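PDB 6PQ9: beta-lactamase from Escherichia coli, which probably hydrolyses the beta-lactam ring of antibiotics, giving substituted beta-amino acids. Local coordinates for residues Pro65-Thr69 / Ala249-Ile254. The protein carries 1 engineered substitution. Residues are numbered along the deposited sequence; the frame is centred on the assembly and turned at random.
Engineered in segment 65-69: G68 (natural residue Ser). With SO4 (sulfate ion), chain L.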
# COMPACT_ATOMS: atom_id res chain seq x y z
N PRO A 65 3.08 10.19 4.50
CA PRO A 65 2.75 10.17 3.07
C PRO A 65 2.66 8.73 2.56
O PRO A 65 3.55 7.91 2.81
CB PRO A 65 3.90 10.94 2.42
CG PRO A 65 5.02 10.91 3.45
CD PRO A 65 4.38 10.81 4.79
N MET A 66 1.56 8.43 1.87
CA MET A 66 1.24 7.06 1.47
C MET A 66 1.97 6.61 0.21
O MET A 66 2.27 5.42 0.08
CB MET A 66 -0.27 6.94 1.23
CG MET A 66 -1.09 6.92 2.50
SD MET A 66 -2.73 6.28 2.18
CE MET A 66 -3.50 7.78 1.50
N GLN A 67 2.22 7.53 -0.73
CA GLN A 67 2.58 7.24 -2.12
C GLN A 67 1.77 6.07 -2.69
O GLN A 67 0.54 6.05 -2.55
CB GLN A 67 4.09 6.99 -2.23
CG GLN A 67 4.90 8.29 -2.22
CD GLN A 67 4.69 9.10 -3.50
OE1 GLN A 67 4.22 8.57 -4.52
NE2 GLN A 67 5.01 10.38 -3.44
N GLY A 68 2.42 5.09 -3.31
CA GLY A 68 1.72 4.03 -4.02
C GLY A 68 0.92 3.08 -3.14
O GLY A 68 0.19 2.24 -3.69
N THR A 69 1.03 3.17 -1.82
CA THR A 69 0.23 2.27 -1.00
C THR A 69 -1.25 2.57 -1.13
O THR A 69 -2.08 1.67 -0.90
CB THR A 69 0.63 2.32 0.48
OG1 THR A 69 0.50 3.65 0.98
CG2 THR A 69 2.07 1.80 0.68
N ALA A 249 10.95 11.42 0.83
CA ALA A 249 9.69 11.64 1.53
C ALA A 249 9.10 10.34 2.09
O ALA A 249 8.63 10.32 3.23
CB ALA A 249 8.68 12.31 0.61
N ALA A 250 9.09 9.26 1.30
CA ALA A 250 8.34 8.05 1.66
C ALA A 250 8.97 6.79 1.10
O ALA A 250 9.21 6.69 -0.11
CB ALA A 250 6.89 8.15 1.18
N THR A 251 9.20 5.80 1.97
CA THR A 251 9.53 4.43 1.58
C THR A 251 8.65 3.51 2.42
O THR A 251 8.89 3.35 3.63
CB THR A 251 11.02 4.12 1.78
OG1 THR A 251 11.83 5.16 1.21
CG2 THR A 251 11.40 2.78 1.12
N ASN A 252 7.63 2.92 1.80
CA ASN A 252 6.59 2.22 2.54
C ASN A 252 6.40 0.79 2.03
O ASN A 252 6.76 0.46 0.89
CB ASN A 252 5.24 2.95 2.48
CG ASN A 252 5.37 4.47 2.65
OD1 ASN A 252 6.14 4.96 3.47
ND2 ASN A 252 4.59 5.21 1.88
N ASP A 253 5.82 -0.04 2.88
CA ASP A 253 5.35 -1.37 2.51
C ASP A 253 4.29 -1.77 3.53
O ASP A 253 4.51 -1.64 4.73
CB ASP A 253 6.51 -2.37 2.50
CG ASP A 253 6.21 -3.62 1.65
OD1 ASP A 253 5.16 -3.66 0.95
OD2 ASP A 253 7.05 -4.56 1.70
N ILE A 254 3.13 -2.23 3.05
CA ILE A 254 2.00 -2.62 3.89
C ILE A 254 1.45 -3.95 3.40
O ILE A 254 1.47 -4.24 2.20
CB ILE A 254 0.88 -1.55 3.88
CG1 ILE A 254 0.14 -1.56 2.54
CG2 ILE A 254 1.46 -0.15 4.09
CD1 ILE A 254 -1.13 -0.77 2.53
S SO4 L . 4.88 3.88 -6.05
O1 SO4 L . 4.79 2.44 -5.82
O2 SO4 L . 3.73 4.29 -6.85
O3 SO4 L . 4.85 4.62 -4.78
O4 SO4 L . 6.13 4.15 -6.73
O HOH W 1 5.77 7.55 4.51
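N252 reaches from its strand to the turn at 65-69 and bonds two successive carbonyls through one amide nitrogen. N252 ND2 donates to P65 O at 3.0 Å, in the carbonyl plane and on a lone pair, although the oxygen sits 26° out of the asparagine's own amide plane. The bond to M66 O, 2.9 Å from N252 ND2, is weak, with an N-H...O angle of 135°. A water donates to both N252 OD1 and P65 O, so the amide is held at both ends. With CG anti to its own carbonyl carbon (chi1 -43°), N252 lays the amide beside the P65 and M66 carbonyls, while N252 CB lies 3.8 Å from T69 CG2.

T69 CG2 also meets I254 CG2 at 4.0 Å. On the other flank of the amide, A250 CB fits between P65 CG and Q67 CG, touching Q67 CG at 3.9 Å.

The turn is braced from within: T69 OG1, placed between its backbone N and carbonyl carbon, bonds M66 O at 2.7 Å, and T69 N reaches the same oxygen from the same face. Q67 has its side-chain amide tied to Q178 through NE2. G68, engineered in place of the natural serine, is the position of the class A nucleophile; G68 N donates to sulfate O3 at 2.9 Å. K71, S132 and S239 N also bind this ion, probably from the crystallisation liquor, in the active site.

The contact thus joins the entrance to helix 70-85 to the five-stranded sheet of the alpha/beta domain. Strand 248-258 lies between 233-239 and 264-274; P65, N252 and I254 also touch strand 264-274, and I254 packs on helix 185-196.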